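Side-chain contact in flavoredoxin (Desulfovibrio vulgaris str. 'Miyazaki F', PDB 2D5M), which binds flavin mononucleotide and probably carries electrons, as a dimeric member of the flavin reductase-like family: residues Arg73-His78 and Val111-Met116. Numbering follows the deposited sequence.
Sequences RAYVRH and VGEFPM
The Tyr75 side chain packs against Phe114 at its CB and CG and against Glu113 CB at its hydroxyl end. The ring centroids of Tyr75 and Phe114 are 5.2 Å apart with planes inclined at 41°, a tilted pairing that is neither a parallel stack nor a T-shape. Phe114 approaches with its CD1 and CE1 atoms: CD1 lies over one face of the Tyr75 ring, and CE1 comes within 3.4 Å of Tyr75 CB. With chi1 at -66°, Tyr75 CG lies beside its own backbone N and opposite the carbonyl carbon, and at this setting CB and CG both meet Phe114 CE1. Farther out, Glu113 CB approaches Tyr75 OH to 3.5 Å; the glutamate chain then turns about its CB-CG bond (chi2 72°) and carries its carboxylate away, where OE2 is hydrogen-bonded to Thr99. The two segments share no direct hydrogen bond, but a water bridges them, 2.7 Å from Tyr75 OH and donating to Glu113 O at 2.8 Å. In the FMN-binding fold, built round an antiparallel beta-sheet, the contact joins the start of helix 76-82, where Tyr75 occupies the N-cap position, to the connection between strands 109-111 and 116-126. That connection contains a type I beta turn from Val111 to Phe114, closed by Phe114 N to Val111 O at 3.2 Å. The Tyr75 ring turns an edge to His78, with CD1 3.6 Å above the centre of the imidazole; Val111 CG1 lies over one face of Phe114, offset toward the rim. Lys2 of the second subunit hydrogen-bonds to Phe114 O.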
ATOM      1  N   ARG A  73      16.935   0.827   3.166  1.00  9.24           N
ATOM      2  CA  ARG A  73      17.560   0.279   1.975  1.00  9.35           C
ATOM      3  C   ARG A  73      18.730  -0.631   2.315  1.00  8.42           C
ATOM      4  O   ARG A  73      19.009  -1.537   1.526  1.00  9.31           O
ATOM      5  CB  ARG A  73      18.021   1.419   1.054  1.00 10.81           C
ATOM      6  CG  ARG A  73      19.349   2.061   1.434  1.00 10.71           C
ATOM      7  CD  ARG A  73      19.723   3.148   0.442  1.00 11.55           C
ATOM      8  NE  ARG A  73      18.784   4.222   0.440  1.00 10.86           N
ATOM      9  CZ  ARG A  73      18.650   5.166  -0.502  1.00 10.88           C
ATOM     10  NH1 ARG A  73      19.425   5.145  -1.576  1.00 13.84           N
ATOM     11  NH2 ARG A  73      17.717   6.105  -0.311  1.00 11.88           N
ATOM     12  N   ALA A  74      19.411  -0.436   3.440  1.00  9.68           N
ATOM     13  CA  ALA A  74      20.514  -1.343   3.779  1.00 10.57           C
ATOM     14  C   ALA A  74      20.109  -2.795   3.951  1.00  9.03           C
ATOM     15  O   ALA A  74      20.962  -3.683   3.910  1.00 10.52           O
ATOM     16  CB  ALA A  74      21.168  -0.815   5.082  1.00 16.99           C
ATOM     17  N   TYR A  75      18.820  -3.013   4.202  1.00  7.43           N
ATOM     18  CA  TYR A  75      18.304  -4.330   4.509  1.00  7.02           C
ATOM     19  C   TYR A  75      17.409  -4.867   3.370  1.00  6.90           C
ATOM     20  O   TYR A  75      16.651  -5.822   3.601  1.00  7.05           O
ATOM     21  CB  TYR A  75      17.549  -4.315   5.851  1.00  7.60           C
ATOM     22  CG  TYR A  75      18.500  -4.023   6.981  1.00  7.60           C
ATOM     23  CD1 TYR A  75      19.373  -5.024   7.429  1.00  9.14           C
ATOM     24  CD2 TYR A  75      18.578  -2.758   7.554  1.00  8.73           C
ATOM     25  CE1 TYR A  75      20.264  -4.771   8.464  1.00  9.94           C
ATOM     26  CE2 TYR A  75      19.484  -2.545   8.579  1.00  9.85           C
ATOM     27  CZ  TYR A  75      20.308  -3.519   8.998  1.00  9.54           C
ATOM     28  OH  TYR A  75      21.224  -3.296  10.023  1.00 12.58           O
ATOM     29  N   VAL A  76      17.524  -4.314   2.189  1.00  7.24           N
ATOM     30  CA  VAL A  76      16.730  -4.780   1.069  1.00  6.79           C
ATOM     31  C   VAL A  76      17.041  -6.250   0.727  1.00  6.88           C
ATOM     32  O   VAL A  76      16.110  -7.015   0.452  1.00  6.71           O
ATOM     33  CB  VAL A  76      16.877  -3.863  -0.174  1.00  8.28           C
ATOM     34  CG1 VAL A  76      18.257  -3.908  -0.803  1.00  8.95           C
ATOM     35  CG2 VAL A  76      15.778  -4.220  -1.197  1.00  9.61           C
ATOM     36  N   ARG A  77      18.312  -6.679   0.796  1.00  7.13           N
ATOM     37  CA  ARG A  77      18.607  -8.065   0.484  1.00  7.39           C
ATOM     38  C   ARG A  77      18.029  -9.001   1.537  1.00  6.56           C
ATOM     39  O   ARG A  77      17.518 -10.089   1.247  1.00  6.72           O
ATOM     40  CB  ARG A  77      20.115  -8.255   0.361  1.00  8.50           C
ATOM     41  CG  ARG A  77      20.745  -7.466  -0.807  1.00 11.90           C
ATOM     42  CD  ARG A  77      22.214  -7.755  -0.982  1.00 16.16           C
ATOM     43  NE  ARG A  77      22.357  -9.062  -1.642  1.00 29.08           N
ATOM     44  CZ  ARG A  77      23.472  -9.724  -1.908  1.00 34.39           C
ATOM     45  NH1 ARG A  77      24.664  -9.243  -1.615  1.00 33.93           N
ATOM     46  NH2 ARG A  77      23.404 -10.915  -2.505  1.00 53.67           N
ATOM     47  N   HIS A  78      18.061  -8.609   2.776  1.00  6.55           N
ATOM     48  CA  HIS A  78      17.549  -9.370   3.918  1.00  6.09           C
ATOM     49  C   HIS A  78      16.044  -9.560   3.772  1.00  6.10           C
ATOM     50  O   HIS A  78      15.507 -10.645   4.001  1.00  5.93           O
ATOM     51  CB  HIS A  78      17.876  -8.693   5.248  1.00  6.61           C
ATOM     52  CG  HIS A  78      19.310  -8.297   5.463  1.00  6.94           C
ATOM     53  ND1 HIS A  78      19.946  -7.340   4.702  1.00  8.55           N
ATOM     54  CD2 HIS A  78      20.206  -8.729   6.387  1.00  8.74           C
ATOM     55  CE1 HIS A  78      21.157  -7.211   5.099  1.00  9.10           C
ATOM     56  NE2 HIS A  78      21.391  -8.050   6.149  1.00  9.96           N
ATOM     57  N   VAL A 111      11.949  -6.825  13.972  1.00  5.97           N
ATOM     58  CA  VAL A 111      13.345  -6.823  13.563  1.00  6.19           C
ATOM     59  C   VAL A 111      14.060  -5.629  14.196  1.00  5.62           C
ATOM     60  O   VAL A 111      13.781  -4.476  13.815  1.00  6.71           O
ATOM     61  CB  VAL A 111      13.520  -6.799  12.039  1.00  5.90           C
ATOM     62  CG1 VAL A 111      14.994  -6.915  11.723  1.00  7.31           C
ATOM     63  CG2 VAL A 111      12.726  -7.915  11.379  1.00  6.11           C
ATOM     64  N   GLY A 112      14.944  -5.859  15.108  1.00  6.43           N
ATOM     65  CA  GLY A 112      15.534  -4.751  15.867  1.00  6.92           C
ATOM     66  C   GLY A 112      16.330  -3.791  15.025  1.00  6.42           C
ATOM     67  O   GLY A 112      16.385  -2.599  15.320  1.00  7.57           O
ATOM     68  N   GLU A 113      16.972  -4.279  13.974  1.00  6.53           N
ATOM     69  CA  GLU A 113      17.831  -3.457  13.162  1.00  7.12           C
ATOM     70  C   GLU A 113      17.069  -2.489  12.281  1.00  7.21           C
ATOM     71  O   GLU A 113      17.680  -1.556  11.747  1.00  8.81           O
ATOM     72  CB  GLU A 113      18.711  -4.345  12.256  1.00  7.89           C
ATOM     73  CG  GLU A 113      19.780  -5.142  12.956  1.00  7.38           C
ATOM     74  CD  GLU A 113      19.340  -6.290  13.777  1.00  6.84           C
ATOM     75  OE1 GLU A 113      18.203  -6.780  13.631  1.00  6.67           O
ATOM     76  OE2 GLU A 113      20.181  -6.777  14.575  1.00  8.85           O
ATOM     77  N   PHE A 114      15.777  -2.752  12.039  1.00  6.87           N
ATOM     78  CA  PHE A 114      15.015  -1.910  11.119  1.00  7.07           C
ATOM     79  C   PHE A 114      14.587  -0.622  11.815  1.00  7.42           C
ATOM     80  O   PHE A 114      14.453  -0.575  13.021  1.00  8.65           O
ATOM     81  CB  PHE A 114      13.818  -2.649  10.571  1.00  7.23           C
ATOM     82  CG  PHE A 114      14.130  -3.777   9.601  1.00  6.44           C
ATOM     83  CD1 PHE A 114      15.415  -4.240   9.314  1.00  6.69           C
ATOM     84  CD2 PHE A 114      13.073  -4.384   8.932  1.00  6.82           C
ATOM     85  CE1 PHE A 114      15.625  -5.311   8.462  1.00  6.85           C
ATOM     86  CE2 PHE A 114      13.293  -5.438   8.088  1.00  8.03           C
ATOM     87  CZ  PHE A 114      14.547  -5.920   7.855  1.00  6.85           C
ATOM     88  N   PRO A 115      14.362   0.425  11.033  1.00  6.99           N
ATOM     89  CA  PRO A 115      14.107   1.726  11.626  1.00  7.74           C
ATOM     90  C   PRO A 115      12.734   1.882  12.239  1.00  7.59           C
ATOM     91  O   PRO A 115      12.478   2.795  13.064  1.00  8.91           O
ATOM     92  CB  PRO A 115      14.274   2.666  10.436  1.00  8.61           C
ATOM     93  CG  PRO A 115      13.930   1.833   9.210  1.00  8.81           C
ATOM     94  CD  PRO A 115      14.569   0.533   9.584  1.00  7.66           C
ATOM     95  N   MET A 116      11.799   1.066  11.830  1.00  7.57           N
ATOM     96  CA  MET A 116      10.394   1.218  12.214  1.00  7.17           C
ATOM     97  C   MET A 116       9.762  -0.174  12.371  1.00  7.17           C
ATOM     98  O   MET A 116       9.945  -1.050  11.535  1.00  7.41           O
ATOM     99  CB  MET A 116       9.658   2.002  11.161  1.00  9.08           C
ATOM    100  CG  MET A 116       8.196   2.236  11.372  1.00 10.61           C
ATOM    101  SD  MET A 116       7.754   3.521  10.164  1.00 15.42           S
ATOM    102  CE  MET A 116       6.069   3.661  10.600  1.00 20.22           C
TER
HETATM  103  O   HOH W   1      20.498  -1.272  11.582  1.00 20.84           O